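Local atomic coordinates of beta 1-3 glucanase (Clostridium beijerinckii NCIMB 8052, PDB entry 5H4E), a protein that probably hydrolyses the internal linkages of beta-1,3-glucan chains, as other glycoside hydrolases of family 64 do. Residues I150-V155 against Y160-Q165; K174-T179 against E343-G348; V261-K264 against A268-L271; E241-C246 against T250-V255. All coordinates share one frame; numbering follows the deposited sequence.

Contact 1: I150-V155 against Y160-Q165; sequences INTTRV and YPYNIQ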
loop_
_atom_site.group_PDB
_atom_site.type_symbol
_atom_site.label_atom_id
_atom_site.label_comp_id
_atom_site.label_asym_id
_atom_site.label_seq_id
_atom_site.Cartn_x
_atom_site.Cartn_y
_atom_site.Cartn_z
ATOM N N ILE A 150 -6.288 -9.468 -0.509
ATOM C CA ILE A 150 -5.644 -9.041 0.722
ATOM C C ILE A 150 -4.155 -8.900 0.441
ATOM O O ILE A 150 -3.600 -9.655 -0.363
ATOM C CB ILE A 150 -5.938 -10.028 1.891
ATOM C CG1 ILE A 150 -5.269 -9.554 3.183
ATOM C CG2 ILE A 150 -5.522 -11.470 1.530
ATOM C CD1 ILE A 150 -5.803 -10.238 4.430
ATOM N N ASN A 151 -3.512 -7.893 1.033
ATOM C CA ASN A 151 -2.086 -7.694 0.764
ATOM C C ASN A 151 -1.350 -6.981 1.894
ATOM O O ASN A 151 -1.940 -6.173 2.624
ATOM C CB ASN A 151 -1.878 -6.904 -0.550
ATOM C CG ASN A 151 -2.546 -5.532 -0.528
ATOM O OD1 ASN A 151 -3.724 -5.406 -0.849
ATOM N ND2 ASN A 151 -1.791 -4.497 -0.146
ATOM N N THR A 152 -0.068 -7.313 2.037
ATOM C CA THR A 152 0.866 -6.456 2.764
ATOM C C THR A 152 1.176 -5.251 1.890
ATOM O O THR A 152 0.954 -5.281 0.672
ATOM C CB THR A 152 2.182 -7.169 3.094
ATOM O OG1 THR A 152 2.910 -7.438 1.884
ATOM C CG2 THR A 152 1.941 -8.470 3.839
ATOM N N THR A 153 1.718 -4.188 2.473
ATOM C CA THR A 153 2.068 -3.058 1.635
ATOM C C THR A 153 3.316 -2.343 2.126
ATOM O O THR A 153 3.441 -2.051 3.317
ATOM C CB THR A 153 0.897 -2.049 1.544
ATOM O OG1 THR A 153 1.317 -0.900 0.805
ATOM C CG2 THR A 153 0.415 -1.615 2.935
ATOM N N ARG A 154 4.243 -2.080 1.207
ATOM C CA ARG A 154 5.388 -1.230 1.523
ATOM C C ARG A 154 5.278 0.082 0.768
ATOM O O ARG A 154 6.278 0.727 0.487
ATOM C CB ARG A 154 6.715 -1.923 1.181
ATOM C CG ARG A 154 7.324 -2.681 2.352
ATOM C CD ARG A 154 6.410 -3.817 2.795
ATOM N NE ARG A 154 6.821 -4.405 4.070
ATOM C CZ ARG A 154 6.485 -3.927 5.263
ATOM N NH1 ARG A 154 5.722 -2.836 5.363
ATOM N NH2 ARG A 154 6.903 -4.544 6.362
ATOM N N VAL A 155 4.059 0.491 0.450
ATOM C CA VAL A 155 3.869 1.702 -0.340
ATOM C C VAL A 155 4.262 2.945 0.460
ATOM O O VAL A 155 4.808 3.890 -0.095
ATOM C CB VAL A 155 2.414 1.795 -0.835
ATOM C CG1 VAL A 155 2.122 3.167 -1.431
ATOM C CG2 VAL A 155 2.173 0.699 -1.872
ATOM N N TYR A 160 8.200 -3.383 10.294
ATOM C CA TYR A 160 8.598 -4.713 10.742
ATOM C C TYR A 160 8.193 -5.751 9.703
ATOM O O TYR A 160 7.260 -5.519 8.937
ATOM C CB TYR A 160 7.996 -5.042 12.129
ATOM C CG TYR A 160 6.479 -5.095 12.245
ATOM C CD1 TYR A 160 5.761 -6.178 11.743
ATOM C CD2 TYR A 160 5.773 -4.082 12.900
ATOM C CE1 TYR A 160 4.375 -6.242 11.862
ATOM C CE2 TYR A 160 4.378 -4.138 13.036
ATOM C CZ TYR A 160 3.689 -5.226 12.511
ATOM O OH TYR A 160 2.320 -5.310 12.633
ATOM N N PRO A 161 8.903 -6.889 9.654
ATOM C CA PRO A 161 8.570 -7.865 8.610
ATOM C C PRO A 161 7.235 -8.565 8.862
ATOM O O PRO A 161 6.947 -8.973 9.995
ATOM C CB PRO A 161 9.724 -8.862 8.682
ATOM C CG PRO A 161 10.252 -8.745 10.067
ATOM C CD PRO A 161 10.081 -7.296 10.435
ATOM N N TYR A 162 6.414 -8.681 7.822
ATOM C CA TYR A 162 5.161 -9.426 7.945
ATOM C C TYR A 162 4.743 -10.002 6.601
ATOM O O TYR A 162 5.200 -9.566 5.547
ATOM C CB TYR A 162 4.039 -8.557 8.559
ATOM C CG TYR A 162 3.404 -7.482 7.682
ATOM C CD1 TYR A 162 2.027 -7.378 7.569
ATOM C CD2 TYR A 162 4.185 -6.531 7.015
ATOM C CE1 TYR A 162 1.439 -6.365 6.796
ATOM C CE2 TYR A 162 3.606 -5.531 6.243
ATOM C CZ TYR A 162 2.239 -5.454 6.137
ATOM O OH TYR A 162 1.663 -4.449 5.363
ATOM N N ASN A 163 3.935 -11.048 6.658
ATOM C CA ASN A 163 3.528 -11.731 5.445
ATOM C C ASN A 163 2.165 -12.311 5.713
ATOM O O ASN A 163 1.758 -12.435 6.878
ATOM C CB ASN A 163 4.554 -12.815 5.034
ATOM C CG ASN A 163 4.690 -13.946 6.054
ATOM O OD1 ASN A 163 3.855 -14.854 6.125
ATOM N ND2 ASN A 163 5.769 -13.916 6.820
ATOM N N ILE A 164 1.444 -12.647 4.651
ATOM C CA ILE A 164 0.091 -13.125 4.804
ATOM C C ILE A 164 -0.057 -14.425 4.030
ATOM O O ILE A 164 0.418 -14.540 2.896
ATOM C CB ILE A 164 -0.938 -12.065 4.307
ATOM C CG1 ILE A 164 -0.768 -10.755 5.095
ATOM C CG2 ILE A 164 -2.389 -12.614 4.373
ATOM C CD1 ILE A 164 -1.551 -9.582 4.513
ATOM N N GLN A 165 -0.698 -15.399 4.660
ATOM C CA GLN A 165 -1.094 -16.627 3.974
ATOM C C GLN A 165 -2.592 -16.620 3.739
ATOM O O GLN A 165 -3.360 -16.585 4.692
ATOM C CB GLN A 165 -0.705 -17.861 4.788
ATOM C CG GLN A 165 -1.241 -19.180 4.191
ATOM C CD GLN A 165 -1.031 -20.368 5.124
ATOM O OE1 GLN A 165 -0.716 -20.194 6.302
ATOM N NE2 GLN A 165 -1.189 -21.580 4.593
HETATM O O HOH W 1 5.216 -7.487 3.398
#
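Thr152 and Asn163 mark the closest approach of two chain runs that head in nearly opposite directions, 155° apart end to end. The CA atoms of Thr152 and Asn163 are 6.5 Å apart, wider than paired strands, and strands 147-151 and 162-168 belong to different sheets, so side chains bridge the gap. The central one is Tyr162. Its CG sits between the backbone N and the carbonyl carbon (chi1 74°), which sends the ring across to the loop at Thr152-Arg154. Thr152 lies over one face of that ring, with CG2 3.8 Å from the centroid. At the far end of the ring, Thr153 N donates to Tyr162 OH at 2.9 Å, and the same hydroxyl bonds the carbonyl of Trp138 in strand 136-144. The edge of the ring at CE2 meets a face of the Arg154 guanidinium, the two planes 71° apart, with Arg154 CZ 3.4 Å from Tyr162 CE2. At the guanidinium edge, Arg154 NH2 comes 2.8 Å from Tyr160 O; NH2 also forms salt bridges with Asp178 and Glu137. Farther along, Ile164 CD1 reaches Thr152 CG2 at 3.7 Å and Ile150 CG1 at 3.9 Å, continuing the contact as an apolar layer between the sheets. A water joins Thr152 OG1 to the carbonyl of Tyr162. The carboxylates of Asp178 and Glu137 thus offset the buried charge of Arg154 and hold its guanidinium in place, while bonds to two backbone groups fix the Tyr162 hydroxyl and, with Thr152 over a face and Arg154 at the edge, hold its ring in one orientation.

Contact 2: K174-T179 against E343-G348; sequences KTYGDT and ENKSYG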
loop_
_atom_site.group_PDB
_atom_site.type_symbol
_atom_site.label_atom_id
_atom_site.label_comp_id
_atom_site.label_asym_id
_atom_site.label_seq_id
_atom_site.Cartn_x
_atom_site.Cartn_y
_atom_site.Cartn_z
ATOM N N LYS A 174 -1.611 -19.578 -0.752
ATOM C CA LYS A 174 -0.439 -18.783 -1.103
ATOM C C LYS A 174 -0.014 -17.865 0.038
ATOM O O LYS A 174 -0.839 -17.434 0.833
ATOM C CB LYS A 174 -0.708 -17.943 -2.356
ATOM C CG LYS A 174 -0.977 -18.758 -3.617
ATOM C CD LYS A 174 0.213 -19.633 -3.982
ATOM C CE LYS A 174 1.423 -18.808 -4.391
ATOM N NZ LYS A 174 2.567 -19.676 -4.831
ATOM N N THR A 175 1.280 -17.566 0.089
ATOM C CA THR A 175 1.854 -16.701 1.118
ATOM C C THR A 175 2.740 -15.636 0.478
ATOM O O THR A 175 3.742 -15.959 -0.163
ATOM C CB THR A 175 2.685 -17.512 2.145
ATOM O OG1 THR A 175 1.839 -18.480 2.774
ATOM C CG2 THR A 175 3.285 -16.598 3.226
ATOM N N TYR A 176 2.358 -14.371 0.643
ATOM C CA TYR A 176 3.143 -13.253 0.123
ATOM C C TYR A 176 3.494 -12.283 1.244
ATOM O O TYR A 176 2.652 -11.971 2.091
ATOM C CB TYR A 176 2.390 -12.493 -0.968
ATOM C CG TYR A 176 2.081 -13.278 -2.220
ATOM C CD1 TYR A 176 2.864 -14.363 -2.602
ATOM C CD2 TYR A 176 1.021 -12.914 -3.038
ATOM C CE1 TYR A 176 2.585 -15.076 -3.761
ATOM C CE2 TYR A 176 0.732 -13.619 -4.204
ATOM C CZ TYR A 176 1.521 -14.704 -4.553
ATOM O OH TYR A 176 1.253 -15.421 -5.702
ATOM N N GLY A 177 4.736 -11.807 1.237
ATOM C CA GLY A 177 5.171 -10.784 2.172
ATOM C C GLY A 177 6.676 -10.779 2.341
ATOM O O GLY A 177 7.401 -11.336 1.502
ATOM N N ASP A 178 7.149 -10.123 3.401
ATOM C CA ASP A 178 8.586 -9.969 3.645
ATOM C C ASP A 178 9.258 -11.275 4.009
ATOM O O ASP A 178 8.645 -12.139 4.635
ATOM C CB ASP A 178 8.843 -8.983 4.789
ATOM C CG ASP A 178 8.112 -7.677 4.607
ATOM O OD1 ASP A 178 8.064 -7.185 3.463
ATOM O OD2 ASP A 178 7.564 -7.166 5.598
ATOM N N THR A 179 10.538 -11.384 3.679
ATOM C CA THR A 179 11.371 -12.456 4.219
ATOM C C THR A 179 12.515 -11.845 5.003
ATOM O O THR A 179 13.088 -10.843 4.577
ATOM C CB THR A 179 11.960 -13.357 3.124
ATOM O OG1 THR A 179 12.847 -12.580 2.305
ATOM C CG2 THR A 179 10.856 -13.927 2.272
ATOM N N GLU A 343 8.719 -15.040 -3.594
ATOM C CA GLU A 343 8.511 -14.984 -5.044
ATOM C C GLU A 343 8.658 -13.579 -5.607
ATOM O O GLU A 343 8.082 -13.259 -6.655
ATOM C CB GLU A 343 7.131 -15.530 -5.409
ATOM C CG GLU A 343 6.915 -16.953 -4.968
ATOM C CD GLU A 343 5.559 -17.482 -5.386
ATOM O OE1 GLU A 343 5.141 -17.215 -6.523
ATOM O OE2 GLU A 343 4.914 -18.171 -4.573
ATOM N N ASN A 344 9.442 -12.757 -4.915
ATOM C CA ASN A 344 9.650 -11.362 -5.293
ATOM C C ASN A 344 8.365 -10.548 -5.472
ATOM O O ASN A 344 8.348 -9.580 -6.237
ATOM C CB ASN A 344 10.488 -11.286 -6.569
ATOM C CG ASN A 344 11.971 -11.454 -6.292
ATOM O OD1 ASN A 344 12.371 -12.241 -5.429
ATOM N ND2 ASN A 344 12.794 -10.688 -6.999
ATOM N N LYS A 345 7.316 -10.930 -4.742
ATOM C CA LYS A 345 6.028 -10.241 -4.789
ATOM C C LYS A 345 5.952 -9.185 -3.697
ATOM O O LYS A 345 6.042 -9.503 -2.514
ATOM C CB LYS A 345 4.870 -11.219 -4.617
ATOM C CG LYS A 345 4.839 -12.363 -5.600
ATOM C CD LYS A 345 4.193 -11.961 -6.892
ATOM C CE LYS A 345 3.882 -13.208 -7.716
ATOM N NZ LYS A 345 3.516 -12.859 -9.103
ATOM N N SER A 346 5.753 -7.936 -4.077
ATOM C CA SER A 346 5.734 -6.870 -3.078
ATOM C C SER A 346 4.985 -5.648 -3.593
ATOM O O SER A 346 5.079 -5.304 -4.786
ATOM C CB SER A 346 7.175 -6.488 -2.689
ATOM O OG SER A 346 7.197 -5.442 -1.723
ATOM N N TYR A 347 4.229 -4.998 -2.708
ATOM C CA TYR A 347 3.737 -3.665 -3.027
ATOM C C TYR A 347 4.794 -2.625 -2.659
ATOM O O TYR A 347 4.749 -2.050 -1.566
ATOM C CB TYR A 347 2.426 -3.355 -2.297
ATOM C CG TYR A 347 1.205 -3.427 -3.183
ATOM C CD1 TYR A 347 1.044 -2.536 -4.244
ATOM C CD2 TYR A 347 0.171 -4.334 -2.914
ATOM C CE1 TYR A 347 -0.083 -2.582 -5.056
ATOM C CE2 TYR A 347 -0.972 -4.378 -3.717
ATOM C CZ TYR A 347 -1.090 -3.497 -4.789
ATOM O OH TYR A 347 -2.213 -3.527 -5.600
ATOM N N GLY A 348 5.741 -2.377 -3.565
ATOM C CA GLY A 348 6.826 -1.438 -3.298
ATOM C C GLY A 348 6.467 -0.004 -3.667
ATOM O O GLY A 348 7.109 0.950 -3.226
HETATM O O HOH W 2 2.658 -17.156 -6.766
HETATM O O HOH W 3 5.028 -17.755 -1.922
HETATM O O HOH W 4 5.735 -12.020 -1.299
#
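Lys174 meets Glu343 where strand 173-177, one of the two outermost strands of a mixed five-stranded sheet, is flanked by the loop that follows helix 332-339. The lysine chain bends at chi2 and chi3 (-61° and -66°), which curls NZ back to the carboxylate of Glu343, where it forms a salt bridge with Glu343 OE2 at 2.8 Å, on the syn lone pair of that oxygen. The two side chains cross at about a right angle. One residue on, the link is through solvent: a water donates to Thr175 O and to Glu343 OE2, tying strand backbone to carboxylate. Tyr176 then supplies the flat surface of the contact. Lys345 lies alongside it, pointing the same way, and sets CG over one face of the ring, 4.1 Å from the centroid. Glu343 OE2 is at the ring edge, 4.0 Å from Tyr176 CE1, with the carboxylate plane nearly perpendicular to the ring (87°). The contact over the face is CH-pi, made by the aliphatic part of Lys345, while its NZ is bonded to the carbonyl of Asp356. At Gly177, whose backbone takes the extended positive-phi conformation suited to glycine, Gly177 N donates to a water at 2.7 Å, and that same water lies 2.8 Å from Lys345 O.

Contact 3: V261-K264 against A268-L271; sequences VFNK and AYNL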
loop_
_atom_site.group_PDB
_atom_site.type_symbol
_atom_site.label_atom_id
_atom_site.label_comp_id
_atom_site.label_asym_id
_atom_site.label_seq_id
_atom_site.Cartn_x
_atom_site.Cartn_y
_atom_site.Cartn_z
ATOM N N VAL A 261 -0.859 10.663 -25.628
ATOM C CA VAL A 261 -2.119 10.244 -26.245
ATOM C C VAL A 261 -2.076 8.829 -26.823
ATOM O O VAL A 261 -1.192 8.487 -27.613
ATOM C CB VAL A 261 -2.520 11.224 -27.373
ATOM C CG1 VAL A 261 -4.010 11.140 -27.643
ATOM C CG2 VAL A 261 -2.100 12.644 -27.004
ATOM N N PHE A 262 -3.049 8.012 -26.435
ATOM C CA PHE A 262 -3.086 6.617 -26.836
ATOM C C PHE A 262 -4.331 6.259 -27.637
ATOM O O PHE A 262 -5.373 6.917 -27.554
ATOM C CB PHE A 262 -3.017 5.688 -25.609
ATOM C CG PHE A 262 -1.701 5.732 -24.868
ATOM C CD1 PHE A 262 -1.380 6.812 -24.060
ATOM C CD2 PHE A 262 -0.800 4.673 -24.960
ATOM C CE1 PHE A 262 -0.190 6.848 -23.367
ATOM C CE2 PHE A 262 0.402 4.706 -24.273
ATOM C CZ PHE A 262 0.711 5.794 -23.482
ATOM N N ASN A 263 -4.208 5.189 -28.405
ATOM C CA ASN A 263 -5.358 4.542 -29.007
ATOM C C ASN A 263 -5.493 3.148 -28.422
ATOM O O ASN A 263 -4.638 2.715 -27.650
ATOM C CB ASN A 263 -5.226 4.493 -30.529
ATOM C CG ASN A 263 -4.143 3.536 -31.006
ATOM O OD1 ASN A 263 -3.298 3.077 -30.230
ATOM N ND2 ASN A 263 -4.149 3.253 -32.307
ATOM N N LYS A 264 -6.561 2.453 -28.788
ATOM C CA LYS A 264 -6.816 1.108 -28.296
ATOM C C LYS A 264 -7.153 0.187 -29.459
ATOM O O LYS A 264 -8.063 0.475 -30.240
ATOM C CB LYS A 264 -7.955 1.126 -27.273
ATOM C CG LYS A 264 -8.330 -0.222 -26.705
ATOM C CD LYS A 264 -9.505 -0.048 -25.742
ATOM C CE LYS A 264 -9.954 -1.355 -25.121
ATOM N NZ LYS A 264 -11.025 -1.094 -24.115
ATOM N N ALA A 268 -8.681 5.352 -33.010
ATOM C CA ALA A 268 -8.268 6.755 -32.967
ATOM C C ALA A 268 -7.520 7.050 -31.675
ATOM O O ALA A 268 -7.780 6.425 -30.647
ATOM C CB ALA A 268 -9.467 7.672 -33.090
ATOM N N TYR A 269 -6.608 8.014 -31.719
ATOM C CA TYR A 269 -5.884 8.397 -30.515
ATOM C C TYR A 269 -6.699 9.392 -29.697
ATOM O O TYR A 269 -6.760 10.577 -30.030
ATOM C CB TYR A 269 -4.520 8.990 -30.862
ATOM C CG TYR A 269 -3.538 7.972 -31.413
ATOM C CD1 TYR A 269 -2.420 7.587 -30.680
ATOM C CD2 TYR A 269 -3.726 7.399 -32.663
ATOM C CE1 TYR A 269 -1.520 6.665 -31.180
ATOM C CE2 TYR A 269 -2.820 6.477 -33.175
ATOM C CZ TYR A 269 -1.725 6.117 -32.425
ATOM O OH TYR A 269 -0.823 5.205 -32.924
ATOM N N ASN A 270 -7.312 8.899 -28.622
ATOM C CA ASN A 270 -8.206 9.719 -27.797
ATOM C C ASN A 270 -8.163 9.354 -26.313
ATOM O O ASN A 270 -9.051 9.724 -25.542
ATOM C CB ASN A 270 -9.646 9.609 -28.314
ATOM C CG ASN A 270 -10.071 8.176 -28.562
ATOM O OD1 ASN A 270 -9.727 7.263 -27.801
ATOM N ND2 ASN A 270 -10.815 7.965 -29.643
ATOM N N LEU A 271 -7.124 8.631 -25.917
ATOM C CA LEU A 271 -6.950 8.264 -24.518
ATOM C C LEU A 271 -5.758 9.029 -23.955
ATOM O O LEU A 271 -4.635 8.879 -24.435
ATOM C CB LEU A 271 -6.771 6.755 -24.385
ATOM C CG LEU A 271 -7.900 5.897 -24.959
ATOM C CD1 LEU A 271 -7.468 4.456 -25.103
ATOM C CD2 LEU A 271 -9.153 5.975 -24.081
HETATM O O HOH W 5 -2.019 2.042 -33.725
HETATM O O HOH W 6 -8.649 3.877 -29.897
#
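Phe262 O is gripped by two successive amides of the returning chain, Leu271 N at 2.9 Å and Asn270 N at 3.0 Å. Asn270 and Leu271 together opposite the single residue Phe262 make a classic beta bulge, placed where strand 271-273 joins the edge of an antiparallel four-stranded sheet. The return bond of the pair, Phe262 N to Leu271 O, is the shorter at 2.7 Å. The Leu271 bond lies in the carbonyl plane of Phe262, whereas the Asn270 donor is tilted 27° from it, so the two donors approach Phe262 O from different directions. On the face of the sheet shared by Phe262 and Leu271, the two CB atoms are neighbours, and both side chains reach Ile299 of helix 294-309. Before the bulge the chain crosses the strand, and Tyr269 stacks on Asn263: the side chains run side by side, the amide plane only 14° from the ring. Asn263 CB is over the Tyr269 ring, 3.9 Å from its centroid, and CG, between the backbone N and the carbonyl carbon (chi1 70°), carries the amide along the same face. Val261 O is at the edge of the same ring, 3.4 Å from Tyr269 CD1. Asn263 ND2 bonds the carbonyl of Gly267 and Tyr269 OH the carboxylate of Glu241; a water also accepts from Asn263 ND2 and makes a weak bond to Tyr269 OH. Near the turn, another water accepts from Lys264 N and donates to Ala268 O, at 2.8 Å from each atom.

Contact 4: E241-C246 against T250-V255; sequences ELTFTC and TYSGHV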
loop_
_atom_site.group_PDB
_atom_site.type_symbol
_atom_site.label_atom_id
_atom_site.label_comp_id
_atom_site.label_asym_id
_atom_site.label_seq_id
_atom_site.Cartn_x
_atom_site.Cartn_y
_atom_site.Cartn_z
ATOM N N GLU A 241 6.579 5.651 -31.251
ATOM C CA GLU A 241 5.379 5.068 -30.655
ATOM C C GLU A 241 5.720 4.214 -29.448
ATOM O O GLU A 241 6.687 3.445 -29.465
ATOM C CB GLU A 241 4.608 4.209 -31.664
ATOM C CG GLU A 241 3.799 4.992 -32.689
ATOM C CD GLU A 241 2.599 5.705 -32.081
ATOM O OE1 GLU A 241 1.730 5.031 -31.475
ATOM O OE2 GLU A 241 2.520 6.941 -32.234
ATOM N N LEU A 242 4.919 4.366 -28.402
ATOM C CA LEU A 242 4.959 3.479 -27.248
ATOM C C LEU A 242 3.822 2.491 -27.400
ATOM O O LEU A 242 2.655 2.859 -27.286
ATOM C CB LEU A 242 4.822 4.276 -25.945
ATOM C CG LEU A 242 4.627 3.523 -24.630
ATOM C CD1 LEU A 242 5.667 2.459 -24.483
ATOM C CD2 LEU A 242 4.743 4.510 -23.479
ATOM N N THR A 243 4.153 1.240 -27.671
ATOM C CA THR A 243 3.131 0.235 -27.908
ATOM C C THR A 243 3.258 -0.912 -26.934
ATOM O O THR A 243 4.334 -1.501 -26.799
ATOM C CB THR A 243 3.209 -0.308 -29.332
ATOM O OG1 THR A 243 3.121 0.789 -30.251
ATOM C CG2 THR A 243 2.076 -1.290 -29.593
ATOM N N PHE A 244 2.161 -1.221 -26.248
ATOM C CA PHE A 244 2.175 -2.311 -25.293
ATOM C C PHE A 244 0.850 -3.065 -25.282
ATOM O O PHE A 244 -0.192 -2.554 -25.705
ATOM C CB PHE A 244 2.519 -1.794 -23.890
ATOM C CG PHE A 244 1.406 -1.031 -23.217
ATOM C CD1 PHE A 244 1.281 0.341 -23.392
ATOM C CD2 PHE A 244 0.509 -1.682 -22.379
ATOM C CE1 PHE A 244 0.263 1.045 -22.754
ATOM C CE2 PHE A 244 -0.508 -0.983 -21.742
ATOM C CZ PHE A 244 -0.633 0.377 -21.936
ATOM N N THR A 245 0.913 -4.299 -24.802
ATOM C CA THR A 245 -0.259 -5.139 -24.698
ATOM C C THR A 245 -0.398 -5.651 -23.275
ATOM O O THR A 245 0.578 -6.100 -22.679
ATOM C CB THR A 245 -0.178 -6.323 -25.669
ATOM O OG1 THR A 245 0.023 -5.830 -26.999
ATOM C CG2 THR A 245 -1.457 -7.147 -25.625
ATOM N N CYS A 246 -1.604 -5.547 -22.727
ATOM C CA CYS A 246 -1.952 -6.220 -21.483
ATOM C C CYS A 246 -3.247 -6.987 -21.713
ATOM O O CYS A 246 -3.644 -7.200 -22.859
ATOM C CB CYS A 246 -2.087 -5.225 -20.323
ATOM S SG CYS A 246 -3.239 -3.837 -20.571
ATOM N N THR A 250 -4.334 -3.931 -26.762
ATOM C CA THR A 250 -3.084 -3.286 -27.148
ATOM C C THR A 250 -3.265 -1.778 -27.297
ATOM O O THR A 250 -4.129 -1.300 -28.053
ATOM C CB THR A 250 -2.523 -3.865 -28.460
ATOM O OG1 THR A 250 -2.334 -5.276 -28.314
ATOM C CG2 THR A 250 -1.175 -3.215 -28.801
ATOM N N TYR A 251 -2.441 -1.038 -26.565
ATOM C CA TYR A 251 -2.480 0.413 -26.580
ATOM C C TYR A 251 -1.238 0.975 -27.260
ATOM O O TYR A 251 -0.151 0.435 -27.100
ATOM C CB TYR A 251 -2.574 0.959 -25.158
ATOM C CG TYR A 251 -3.799 0.517 -24.394
ATOM C CD1 TYR A 251 -4.965 1.274 -24.417
ATOM C CD2 TYR A 251 -3.785 -0.651 -23.631
ATOM C CE1 TYR A 251 -6.094 0.881 -23.711
ATOM C CE2 TYR A 251 -4.913 -1.061 -22.923
ATOM C CZ TYR A 251 -6.059 -0.288 -22.964
ATOM O OH TYR A 251 -7.174 -0.679 -22.255
ATOM N N SER A 252 -1.392 2.061 -28.007
ATOM C CA SER A 252 -0.244 2.701 -28.621
ATOM C C SER A 252 -0.294 4.200 -28.378
ATOM O O SER A 252 -1.322 4.830 -28.577
ATOM C CB SER A 252 -0.197 2.390 -30.122
ATOM O OG SER A 252 1.060 2.745 -30.673
ATOM N N GLY A 253 0.815 4.785 -27.950
ATOM C CA GLY A 253 0.792 6.178 -27.561
ATOM C C GLY A 253 1.933 6.998 -28.113
ATOM O O GLY A 253 2.954 6.452 -28.543
ATOM N N HIS A 254 1.747 8.316 -28.104
ATOM C CA HIS A 254 2.783 9.260 -28.498
ATOM C C HIS A 254 2.538 10.585 -27.795
ATOM O O HIS A 254 1.414 10.889 -27.402
ATOM C CB HIS A 254 2.833 9.446 -30.028
ATOM C CG HIS A 254 1.555 9.954 -30.631
ATOM N ND1 HIS A 254 0.319 9.713 -30.075
ATOM C CD2 HIS A 254 1.324 10.663 -31.761
ATOM C CE1 HIS A 254 -0.618 10.266 -30.825
ATOM N NE2 HIS A 254 -0.033 10.843 -31.858
ATOM N N VAL A 255 3.596 11.362 -27.615
ATOM C CA VAL A 255 3.473 12.638 -26.927
ATOM C C VAL A 255 3.114 13.705 -27.948
ATOM O O VAL A 255 3.824 13.892 -28.943
ATOM C CB VAL A 255 4.765 13.006 -26.184
ATOM C CG1 VAL A 255 4.711 14.434 -25.643
ATOM C CG2 VAL A 255 5.045 11.993 -25.064
#
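Phe244 and Tyr251 form the tightly packed side of two antiparallel strands, on the face they share with Leu242. Phe244 CE1 lies 3.7 Å from Tyr251 CB, while the rings, at 26° to one another, are slid so far that they barely overlap. The first torsion of Phe244, with CG in the cramped place between N and carbonyl carbon (chi1 74°), lays its ring by CB of Tyr251. Cys246 SG sits at the Tyr251 ring edge, 4.0 Å from Tyr251 CE2. On this face Gln302 and Ile299 of helix 294-309 meet the layer, and Tyr251 OH bonds Asp295. Two hydrogen-bonded pairs hold the backbones: Leu242 with Gly253, where Gly253 N reaches Leu242 O at 2.7 Å, and Phe244 with Tyr251, where Tyr251 N reaches Phe244 O at 2.8 Å.

The other face is polar and more open to solvent, joined by hydroxyls instead of packed rings. Thr245 OG1 and Thr250 OG1 share a hydrogen bond of 2.8 Å, in which either could be the donor. Ser252 OG donates to the anti lone pair of Glu241 OE1 at a short 2.5 Å and lies 2.9 Å from Thr243 OG1. The second carboxylate oxygen, Glu241 OE2, rests 3.4 Å from His254 CB. The arrangement is an antiparallel beta hairpin at the edge of a four-stranded sheet, its apolar face against helix 294-309 and its hydroxyl-bearing face toward solvent.

The four contacts fall into two groups on separate parts of the molecule. Contacts 1 and 2, with centres about 7 Å apart, touch through Arg154 N and Tyr347 O, probably hydrogen-bonded at 2.8 Å, and through neighbouring strands 162-168 and 173-177. Contacts 3 and 4, with centres about 9 Å apart, share the four-stranded sheet: Asn263 N with Ser252 O and Val261 N with His254 O are probably hydrogen-bonded, each at 2.9 Å. Between the groups the nearest atoms are still about 15 Å apart, from contact 2 to contact 4. Contacts 3 and 4 lie in the long chain excursion between the two segments of contact 2, consistent with the two-lobed, grooved architecture of family 64 enzymes.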